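Local coordinates for protein acinetobacter secreted protease CpaA (Acinetobacter nosocomialis M2, PDB 6O38) that probably hydrolyses proteins as a secreted zinc metalloprotease, exported by type II secretion with the aid of its chaperone CpaB, at residues A[107-112]-A[128-133]; A[97-102]-A[118-123]; A[355-360]-A[372-377]; A[412-417]-A[560-565]. All blocks are in the same frame, centred on the assembly; numbering follows the deposited sequence.

Contact 1 (A[107-112]-A[128-133])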
# COMPACT_ATOMS: atom_id res chain seq x y z
N GLU A 107 -23.63 -2.93 29.31
CA GLU A 107 -23.98 -1.52 29.33
C GLU A 107 -23.68 -0.90 27.98
O GLU A 107 -22.56 -1.01 27.48
CB GLU A 107 -23.22 -0.77 30.43
CG GLU A 107 -23.53 0.72 30.50
CD GLU A 107 -23.10 1.35 31.80
OE1 GLU A 107 -22.64 0.61 32.70
OE2 GLU A 107 -23.22 2.59 31.93
N LEU A 108 -24.68 -0.25 27.39
CA LEU A 108 -24.48 0.52 26.18
C LEU A 108 -23.86 1.88 26.52
O LEU A 108 -24.28 2.55 27.46
CB LEU A 108 -25.80 0.73 25.44
CG LEU A 108 -25.70 1.48 24.11
CD1 LEU A 108 -24.76 0.76 23.15
CD2 LEU A 108 -27.07 1.64 23.49
N ILE A 109 -22.85 2.26 25.74
CA ILE A 109 -22.11 3.50 25.99
C ILE A 109 -22.78 4.61 25.19
O ILE A 109 -22.90 4.49 23.96
CB ILE A 109 -20.63 3.35 25.59
CG1 ILE A 109 -19.92 2.38 26.54
CG2 ILE A 109 -19.94 4.71 25.60
CD1 ILE A 109 -20.05 2.75 28.00
N PRO A 110 -23.23 5.69 25.83
CA PRO A 110 -23.80 6.83 25.08
C PRO A 110 -22.69 7.70 24.51
O PRO A 110 -21.82 8.17 25.24
CB PRO A 110 -24.62 7.57 26.14
CG PRO A 110 -23.91 7.27 27.42
CD PRO A 110 -23.36 5.87 27.29
N LEU A 111 -22.73 7.91 23.20
CA LEU A 111 -21.76 8.76 22.51
C LEU A 111 -22.43 10.03 22.00
O LEU A 111 -23.61 10.02 21.62
CB LEU A 111 -21.11 8.01 21.35
CG LEU A 111 -20.25 6.80 21.71
CD1 LEU A 111 -19.60 6.23 20.46
CD2 LEU A 111 -19.20 7.18 22.74
N THR A 112 -21.68 11.12 22.00
CA THR A 112 -22.15 12.39 21.46
C THR A 112 -21.90 12.42 19.96
O THR A 112 -21.51 11.43 19.34
CB THR A 112 -21.48 13.55 22.18
OG1 THR A 112 -20.09 13.60 21.83
CG2 THR A 112 -21.61 13.40 23.69
N GLN A 128 -19.01 -5.49 32.73
CA GLN A 128 -18.47 -6.72 32.17
C GLN A 128 -18.31 -6.61 30.66
O GLN A 128 -17.26 -6.98 30.11
CB GLN A 128 -19.38 -7.90 32.53
CG GLN A 128 -18.93 -9.24 31.97
CD GLN A 128 -17.70 -9.78 32.67
OE1 GLN A 128 -17.71 -10.01 33.88
NE2 GLN A 128 -16.63 -9.99 31.91
N THR A 129 -19.33 -6.11 29.97
CA THR A 129 -19.29 -5.95 28.52
C THR A 129 -19.87 -4.59 28.17
O THR A 129 -21.00 -4.28 28.53
CB THR A 129 -20.08 -7.06 27.82
OG1 THR A 129 -19.60 -8.34 28.25
CG2 THR A 129 -19.94 -6.94 26.31
N ILE A 130 -19.08 -3.78 27.47
CA ILE A 130 -19.53 -2.48 26.98
C ILE A 130 -19.80 -2.59 25.49
O ILE A 130 -19.12 -3.33 24.77
CB ILE A 130 -18.51 -1.36 27.29
CG1 ILE A 130 -17.15 -1.69 26.67
CG2 ILE A 130 -18.39 -1.15 28.78
CD1 ILE A 130 -16.38 -0.47 26.22
N ALA A 131 -20.81 -1.87 25.03
CA ALA A 131 -21.23 -1.91 23.63
C ALA A 131 -21.15 -0.51 23.04
O ALA A 131 -21.65 0.45 23.63
CB ALA A 131 -22.65 -2.46 23.50
N LEU A 132 -20.49 -0.40 21.89
CA LEU A 132 -20.50 0.87 21.19
C LEU A 132 -21.81 1.04 20.44
O LEU A 132 -22.31 0.08 19.84
CB LEU A 132 -19.32 0.96 20.22
CG LEU A 132 -17.92 0.90 20.82
CD1 LEU A 132 -16.87 0.97 19.73
CD2 LEU A 132 -17.73 2.03 21.83
N PRO A 133 -22.40 2.23 20.45
CA PRO A 133 -23.67 2.42 19.75
C PRO A 133 -23.48 2.40 18.24
O PRO A 133 -22.46 2.85 17.71
CB PRO A 133 -24.13 3.80 20.23
CG PRO A 133 -22.87 4.52 20.54
CD PRO A 133 -21.93 3.47 21.09
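Leu111 lays CG and CD1 against the ring of Pro133, the two side chains crossing at about a right angle, with Leu111 CG 3.7 Å from Pro133 CG. Close by, Ile109 CG1 meets Ile130 CB at 4.1 Å. This is the compact side of a parallel pairing between strands 106-108 and 129-131. Behind it, Val119 of strand 116-121 touches Ile109, Ile130 and Leu111, and Trp184 adds an aromatic wall beside Leu111, so branched apolar residues suit these places. The other face is looser. Leu108 lies exposed there and bends its CD1 back over the small Ala131, 3.9 Å from Ala131 CB. Polar ends belong at the margin: the carboxylate of Glu107 swings away to Thr102 OG1 and Thr101 N, while Thr129 OG1 turns to Asp153. Three backbone bonds carry the register. Glu107 N donates to Thr129 O (3.1 Å), Ala131 N to Glu107 O (3.1 Å), and Ile109 N to Ala131 O (3.0 Å, 166° at the hydrogen). The next donor in the parallel pattern would be the nitrogen of Pro133, which bears no hydrogen. Ile109 O meets Pro133 CD instead, so proline chemistry implies that polar pairing stops here and hydrophobic packing takes over.

Contact 2 (A[97-102]-A[118-123])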
# COMPACT_ATOMS: atom_id res chain seq x y z
N THR A 97 -14.62 12.38 27.60
CA THR A 97 -14.57 11.05 28.21
C THR A 97 -15.96 10.63 28.67
O THR A 97 -16.68 11.42 29.30
CB THR A 97 -13.60 11.03 29.38
OG1 THR A 97 -12.31 11.48 28.95
CG2 THR A 97 -13.47 9.62 29.94
N VAL A 98 -16.34 9.39 28.35
CA VAL A 98 -17.57 8.78 28.84
C VAL A 98 -17.21 7.42 29.41
O VAL A 98 -16.33 6.72 28.88
CB VAL A 98 -18.63 8.67 27.72
CG1 VAL A 98 -18.14 7.78 26.58
CG2 VAL A 98 -19.95 8.15 28.28
N SER A 99 -17.87 7.04 30.50
CA SER A 99 -17.56 5.80 31.18
C SER A 99 -18.82 5.02 31.51
O SER A 99 -19.89 5.61 31.70
CB SER A 99 -16.78 6.07 32.47
OG SER A 99 -15.60 6.81 32.22
N PRO A 100 -18.73 3.69 31.57
CA PRO A 100 -19.85 2.91 32.10
C PRO A 100 -20.08 3.22 33.57
O PRO A 100 -19.13 3.40 34.34
CB PRO A 100 -19.41 1.46 31.89
CG PRO A 100 -17.92 1.53 31.83
CD PRO A 100 -17.61 2.83 31.16
N THR A 101 -21.35 3.29 33.97
CA THR A 101 -21.70 3.68 35.33
C THR A 101 -22.37 2.57 36.13
O THR A 101 -22.38 2.66 37.36
CB THR A 101 -22.63 4.90 35.31
OG1 THR A 101 -23.82 4.60 34.58
CG2 THR A 101 -21.93 6.09 34.67
N THR A 102 -22.92 1.56 35.47
CA THR A 102 -23.54 0.43 36.15
C THR A 102 -22.55 -0.72 36.21
O THR A 102 -21.94 -1.08 35.20
CB THR A 102 -24.82 -0.01 35.43
OG1 THR A 102 -24.47 -0.78 34.27
CG2 THR A 102 -25.63 1.20 35.01
N LYS A 118 -13.58 9.51 23.88
CA LYS A 118 -12.84 8.51 24.63
C LYS A 118 -13.78 7.76 25.56
O LYS A 118 -14.52 8.37 26.33
CB LYS A 118 -11.71 9.16 25.45
CG LYS A 118 -10.95 8.18 26.33
CD LYS A 118 -9.62 8.76 26.79
CE LYS A 118 -9.55 8.85 28.30
NZ LYS A 118 -8.18 8.61 28.82
N VAL A 119 -13.75 6.43 25.47
CA VAL A 119 -14.46 5.56 26.41
C VAL A 119 -13.43 4.99 27.37
O VAL A 119 -12.54 4.23 26.97
CB VAL A 119 -15.22 4.45 25.68
CG1 VAL A 119 -15.85 3.49 26.69
CG2 VAL A 119 -16.29 5.05 24.78
N LEU A 120 -13.54 5.35 28.65
CA LEU A 120 -12.54 5.05 29.65
C LEU A 120 -13.17 4.20 30.75
O LEU A 120 -14.20 4.58 31.31
CB LEU A 120 -11.93 6.35 30.19
CG LEU A 120 -10.93 6.47 31.34
CD1 LEU A 120 -11.65 6.85 32.61
CD2 LEU A 120 -10.08 5.22 31.52
N ILE A 121 -12.55 3.06 31.05
CA ILE A 121 -13.03 2.11 32.04
C ILE A 121 -12.11 2.15 33.26
O ILE A 121 -10.88 2.08 33.12
CB ILE A 121 -13.11 0.69 31.47
CG1 ILE A 121 -14.12 0.63 30.32
CG2 ILE A 121 -13.47 -0.31 32.55
CD1 ILE A 121 -14.27 -0.75 29.72
N GLN A 122 -12.71 2.26 34.45
CA GLN A 122 -11.97 2.33 35.70
C GLN A 122 -12.50 1.29 36.68
O GLN A 122 -13.53 0.65 36.46
CB GLN A 122 -12.07 3.72 36.34
CG GLN A 122 -11.82 4.87 35.39
CD GLN A 122 -11.91 6.22 36.08
OE1 GLN A 122 -12.99 6.63 36.52
NE2 GLN A 122 -10.78 6.91 36.17
N ASP A 123 -11.77 1.15 37.80
CA ASP A 123 -12.20 0.26 38.87
C ASP A 123 -13.58 0.63 39.38
O ASP A 123 -14.43 -0.24 39.61
CB ASP A 123 -11.18 0.28 40.01
CG ASP A 123 -10.01 -0.65 39.77
OD1 ASP A 123 -10.13 -1.54 38.90
OD2 ASP A 123 -8.96 -0.50 40.44
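Val98 sets its CG1 beside Val119 CG2, 3.8 Å away, the two valines lying side by side and pointing the same way. They are neighbours on a parallel pair, strands 90-98 and 116-121, in a region consistent with the beta-sandwich domains of StcE-like metalloproteases; between the two strands the chain passes through strand 106-108 of another sheet. With chi1 at 62°, Val98 holds CG1 between its backbone N and carbonyl carbon, and this turns the methyl toward its partner strand. On the opposite face Thr97 CG2 packs on Leu120 CB at 3.6 Å, and the aliphatic run of Lys118 lies alongside Thr97, its CE near the hydroxyl. Threonine and lysine fit this more open face because each offers carbon to its neighbour and a polar group at its end. Further along, Pro100 and Ile121 cross at about a right angle, and both also touch Ile130 of strand 129-131. The backbone contributes two bonds, Val98 N to Lys118 O (2.9 Å) and Leu120 N to Val98 O (3.1 Å). Pro100 has no N-H to continue the series, and a serine hydroxyl supplies the missing donor: Ser99 OG donates a hydrogen bond to Leu120 O at 2.8 Å, tilted 19° from the carbonyl plane.

Contact 3 (A[355-360]-A[372-377])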
# COMPACT_ATOMS: atom_id res chain seq x y z
N ASN A 355 16.28 -10.02 -21.23
CA ASN A 355 16.36 -8.64 -20.78
C ASN A 355 14.97 -8.05 -20.57
O ASN A 355 14.09 -8.16 -21.43
CB ASN A 355 17.13 -7.80 -21.80
CG ASN A 355 17.27 -6.35 -21.38
OD1 ASN A 355 17.44 -6.05 -20.20
ND2 ASN A 355 17.19 -5.44 -22.34
N GLY A 356 14.78 -7.41 -19.41
CA GLY A 356 13.52 -6.78 -19.09
C GLY A 356 12.44 -7.71 -18.59
O GLY A 356 11.31 -7.26 -18.38
N GLU A 357 12.75 -8.99 -18.40
CA GLU A 357 11.76 -10.00 -18.05
C GLU A 357 11.73 -10.23 -16.55
O GLU A 357 12.77 -10.21 -15.88
CB GLU A 357 12.05 -11.32 -18.77
CG GLU A 357 10.88 -12.29 -18.79
CD GLU A 357 11.16 -13.53 -19.62
OE1 GLU A 357 12.25 -13.60 -20.24
OE2 GLU A 357 10.31 -14.44 -19.64
N ASN A 358 10.53 -10.45 -16.02
CA ASN A 358 10.32 -10.87 -14.64
C ASN A 358 9.87 -12.33 -14.65
O ASN A 358 8.98 -12.70 -15.42
CB ASN A 358 9.28 -10.00 -13.94
CG ASN A 358 9.80 -8.61 -13.62
OD1 ASN A 358 10.19 -8.33 -12.49
ND2 ASN A 358 9.80 -7.73 -14.62
N ARG A 359 10.49 -13.15 -13.80
CA ARG A 359 10.18 -14.57 -13.78
C ARG A 359 10.07 -15.04 -12.34
O ARG A 359 10.97 -14.78 -11.53
CB ARG A 359 11.24 -15.39 -14.52
CG ARG A 359 11.29 -15.13 -16.01
CD ARG A 359 10.28 -15.98 -16.74
NE ARG A 359 10.59 -17.41 -16.65
CZ ARG A 359 11.28 -18.08 -17.56
NH1 ARG A 359 11.74 -17.47 -18.64
NH2 ARG A 359 11.50 -19.37 -17.39
N ARG A 360 8.98 -15.73 -12.03
CA ARG A 360 8.74 -16.26 -10.69
C ARG A 360 8.67 -17.78 -10.75
O ARG A 360 8.07 -18.35 -11.68
CB ARG A 360 7.46 -15.69 -10.07
CG ARG A 360 7.21 -16.18 -8.65
CD ARG A 360 6.10 -15.41 -7.95
NE ARG A 360 4.78 -15.77 -8.45
CZ ARG A 360 4.06 -15.01 -9.27
NH1 ARG A 360 4.54 -13.84 -9.69
NH2 ARG A 360 2.87 -15.41 -9.68
N SER A 372 4.94 -18.16 -13.45
CA SER A 372 4.53 -16.95 -14.15
C SER A 372 4.83 -17.10 -15.63
O SER A 372 5.77 -17.80 -16.03
CB SER A 372 5.25 -15.71 -13.60
OG SER A 372 6.64 -15.76 -13.84
N TYR A 373 4.01 -16.44 -16.45
CA TYR A 373 4.18 -16.41 -17.89
C TYR A 373 4.39 -14.97 -18.34
O TYR A 373 3.71 -14.05 -17.87
CB TYR A 373 2.97 -17.01 -18.61
CG TYR A 373 2.59 -18.38 -18.12
CD1 TYR A 373 3.27 -19.51 -18.56
CD2 TYR A 373 1.56 -18.56 -17.20
CE1 TYR A 373 2.93 -20.77 -18.11
CE2 TYR A 373 1.22 -19.82 -16.74
CZ TYR A 373 1.91 -20.92 -17.20
OH TYR A 373 1.57 -22.18 -16.75
N THR A 374 5.35 -14.77 -19.24
CA THR A 374 5.73 -13.43 -19.68
C THR A 374 4.87 -13.01 -20.87
O THR A 374 4.86 -13.68 -21.91
CB THR A 374 7.21 -13.38 -20.06
OG1 THR A 374 8.00 -13.74 -18.92
CG2 THR A 374 7.60 -11.99 -20.52
N ILE A 375 4.15 -11.91 -20.71
CA ILE A 375 3.32 -11.34 -21.77
C ILE A 375 4.07 -10.14 -22.35
O ILE A 375 4.21 -9.11 -21.68
CB ILE A 375 1.93 -10.94 -21.26
CG1 ILE A 375 1.20 -12.17 -20.70
CG2 ILE A 375 1.12 -10.29 -22.37
CD1 ILE A 375 -0.16 -11.85 -20.12
N ASP A 376 4.55 -10.28 -23.58
CA ASP A 376 5.30 -9.21 -24.22
C ASP A 376 4.35 -8.13 -24.73
O ASP A 376 3.35 -8.44 -25.38
CB ASP A 376 6.14 -9.76 -25.37
CG ASP A 376 7.33 -10.57 -24.89
OD1 ASP A 376 7.72 -10.42 -23.71
OD2 ASP A 376 7.87 -11.36 -25.68
N MSE A 377 4.66 -6.88 -24.42
CA MSE A 377 3.78 -5.77 -24.78
C MSE A 377 4.47 -4.74 -25.68
O MSE A 377 5.66 -4.46 -25.52
CB MSE A 377 3.26 -5.07 -23.52
CG MSE A 377 2.40 -5.96 -22.63
SE MSE A 377 0.64 -6.34 -23.40
CE MSE A 377 -0.06 -4.52 -23.46
O HOH W 1 7.25 -14.38 -16.26
O HOH W 2 8.31 -18.17 -14.85
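Ser372 and Thr374 turn their hydroxyls toward segment 355-360 and make the direct polar links of this contact. Ser372 OG accepts from Arg360 N at 3.0 Å, a nearly straight bond with 163° at the hydrogen. Thr374 OG1 donates to Glu357 OE2 (2.5 Å), meeting the carboxylate on its anti side and 16° out of its plane. Glutamate suits the site by its length: with CG anti to the backbone N (chi1 -164°) and the rest of the chain extended, it spans backbones whose CA atoms, at Glu357 and Thr374, stand 7.1 Å apart.

Two waters complete the link. One molecule donates to Asn358 O at 2.6 Å and to Thr374 OG1 at 2.8 Å, and is also bonded to Ser372 OG. A second accepts from Arg359 NE and donates to Arg360 O and Ser372 O. Serine and threonine suit these places because the hydroxyls of Ser372 and Thr374 can each bond both to protein and to water.

The next shell fixes the charged groups. Arg359 NH1 makes a weak salt bridge to Glu357 OE2 (3.5 Å), while its NH2 reaches Thr351; Glu357 OE1 takes the backbone N of Lys354. Arg360 is anchored by a salt bridge to Asp371 and by bonds to Tyr417 OH and Ala414 O.

The segments belong to the hairpin of strands 358-364 and 367-381. Strand 330-335 flanks the first arm and strand 416-425 the second, while Tyr373 and Ile375 lean on helix 557-569, so the hairpin probably joins the last StcE-like beta-sandwich domain to the metallopeptidase part.

Contact 4 (A[412-417]-A[560-565])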
# COMPACT_ATOMS: atom_id res chain seq x y z
N SER A 412 -0.85 -10.62 -6.01
CA SER A 412 -2.08 -11.40 -6.11
C SER A 412 -1.83 -12.85 -6.47
O SER A 412 -2.80 -13.59 -6.68
CB SER A 412 -3.01 -10.77 -7.15
OG SER A 412 -3.37 -9.45 -6.78
N ASN A 413 -0.57 -13.28 -6.55
CA ASN A 413 -0.21 -14.61 -7.04
C ASN A 413 -0.75 -14.85 -8.45
O ASN A 413 -1.07 -15.97 -8.83
CB ASN A 413 -0.69 -15.72 -6.10
CG ASN A 413 -0.16 -15.56 -4.69
OD1 ASN A 413 1.04 -15.31 -4.49
ND2 ASN A 413 -1.03 -15.69 -3.70
N ALA A 414 -0.85 -13.77 -9.23
CA ALA A 414 -1.23 -13.88 -10.64
C ALA A 414 -0.02 -14.33 -11.45
O ALA A 414 1.06 -13.74 -11.35
CB ALA A 414 -1.76 -12.55 -11.16
N ARG A 415 -0.21 -15.38 -12.25
CA ARG A 415 0.91 -16.02 -12.94
C ARG A 415 1.20 -15.33 -14.27
O ARG A 415 1.17 -15.94 -15.34
CB ARG A 415 0.62 -17.50 -13.14
CG ARG A 415 0.42 -18.28 -11.85
CD ARG A 415 0.57 -19.78 -12.08
NE ARG A 415 0.17 -20.56 -10.92
CZ ARG A 415 -1.06 -21.01 -10.71
NH1 ARG A 415 -2.02 -20.77 -11.59
NH2 ARG A 415 -1.33 -21.71 -9.62
N PHE A 416 1.47 -14.03 -14.20
CA PHE A 416 1.89 -13.30 -15.38
C PHE A 416 2.70 -12.07 -14.98
O PHE A 416 2.53 -11.53 -13.88
CB PHE A 416 0.69 -12.88 -16.25
CG PHE A 416 0.03 -11.60 -15.81
CD1 PHE A 416 -0.89 -11.59 -14.77
CD2 PHE A 416 0.32 -10.40 -16.45
CE1 PHE A 416 -1.49 -10.41 -14.38
CE2 PHE A 416 -0.28 -9.22 -16.06
CZ PHE A 416 -1.19 -9.22 -15.02
N TYR A 417 3.57 -11.66 -15.88
CA TYR A 417 4.28 -10.38 -15.80
C TYR A 417 4.22 -9.71 -17.16
O TYR A 417 4.20 -10.38 -18.20
CB TYR A 417 5.74 -10.54 -15.38
CG TYR A 417 5.97 -10.95 -13.94
CD1 TYR A 417 5.91 -10.01 -12.92
CD2 TYR A 417 6.29 -12.26 -13.61
CE1 TYR A 417 6.13 -10.37 -11.61
CE2 TYR A 417 6.52 -12.63 -12.30
CZ TYR A 417 6.44 -11.68 -11.30
OH TYR A 417 6.66 -12.05 -10.00
N VAL A 560 -9.24 -16.54 -13.08
CA VAL A 560 -9.45 -16.34 -14.51
C VAL A 560 -8.16 -15.90 -15.19
O VAL A 560 -7.86 -16.33 -16.31
CB VAL A 560 -10.60 -15.34 -14.74
CG1 VAL A 560 -10.70 -14.97 -16.21
CG2 VAL A 560 -11.92 -15.93 -14.26
N ILE A 561 -7.38 -15.04 -14.52
CA ILE A 561 -6.10 -14.61 -15.08
C ILE A 561 -5.18 -15.81 -15.29
O ILE A 561 -4.55 -15.95 -16.34
CB ILE A 561 -5.45 -13.56 -14.16
CG1 ILE A 561 -6.28 -12.28 -14.14
CG2 ILE A 561 -4.02 -13.27 -14.62
CD1 ILE A 561 -5.72 -11.21 -13.22
N ASN A 562 -5.11 -16.70 -14.29
CA ASN A 562 -4.22 -17.85 -14.38
C ASN A 562 -4.65 -18.85 -15.45
O ASN A 562 -3.84 -19.68 -15.86
CB ASN A 562 -4.13 -18.55 -13.02
CG ASN A 562 -3.43 -17.70 -11.97
OD1 ASN A 562 -2.77 -16.71 -12.30
ND2 ASN A 562 -3.58 -18.07 -10.71
N LEU A 563 -5.90 -18.78 -15.90
CA LEU A 563 -6.36 -19.64 -16.99
C LEU A 563 -6.07 -19.05 -18.36
O LEU A 563 -6.10 -19.80 -19.36
CB LEU A 563 -7.86 -19.92 -16.86
CG LEU A 563 -8.29 -20.83 -15.71
CD1 LEU A 563 -9.80 -21.04 -15.72
CD2 LEU A 563 -7.56 -22.16 -15.78
N ASN A 564 -5.80 -17.75 -18.45
CA ASN A 564 -5.58 -17.08 -19.72
C ASN A 564 -4.16 -16.55 -19.89
O ASN A 564 -3.80 -16.15 -21.01
CB ASN A 564 -6.57 -15.92 -19.89
CG ASN A 564 -8.00 -16.39 -20.01
OD1 ASN A 564 -8.27 -17.52 -20.43
ND2 ASN A 564 -8.94 -15.53 -19.64
N ALA A 565 -3.36 -16.53 -18.83
CA ALA A 565 -2.04 -15.89 -18.89
C ALA A 565 -1.13 -16.59 -19.90
O ALA A 565 -0.51 -15.94 -20.74
CB ALA A 565 -1.40 -15.87 -17.51
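Helix 557-569 packs against the loop leading into strand 416-425 in the metallopeptidase part of the chain, and Asn562 bonds there to the backbone of Arg415. Asn562 OD1 accepts from Arg415 N at 2.9 Å; the N-H points well at the oxygen (166°), though the donor is tilted 27° from the amide's carbonyl plane. An asparagine fits because its short amide can reach from the helix surface to a backbone N-H. The Arg415 side chain crosses it at about a right angle, its CG 3.6 Å from Asn562 OD1. Arg415 NH1 and Asn562 ND2 also come close, but both are donors and form no bond; Arg415 NE has a long, weak ion pair with Asp371.

The backbone around this arginine is sharply turned. Helix 391-411 ends in a Schellman motif, with Asn413 at positive phi, and Arg415 is then the centre of an inverse gamma turn before the strand begins.

Next to the polar pair lies an apolar layer. Ile561 CG2 meets Phe416 CD1 at 3.6 Å and Ala414 CB at 4.2 Å, while Ala565 CB approaches Phe416 CB at 3.9 Å; Ala414 and Ala565, with single methyl groups, let helix and loop draw near. Phe416 also touches Thr405 and Ala409 of helix 391-411. Leu504, from the helix bearing the zinc ligands His498 and His502, packs on both Phe416 and Ile561, whose side chain is about 13 Å from the zinc ion.

From the N terminus, contact 2 opens first: strand 90-98 is followed by strand 106-108, where contact 1 begins, before contact 2 closes at strand 116-121 and contact 1 at strand 129-131. The two loops therefore cross, alternating between two sheets, consistent with a beta-sandwich, and their centres are about 9 Å apart. Contacts 3 and 4 follow in series on the opposite side of the chain's centre, with about 54 Å between the centres of contacts 1 and 3. Contact 3 closes a short hairpin loop; contact 4 brings the C-terminal helix back across 142 residues. Strands 367-381 and 416-425, neighbours in one sheet, connect these two contacts by a probable hydrogen bond from Ile375 N to Tyr417 O.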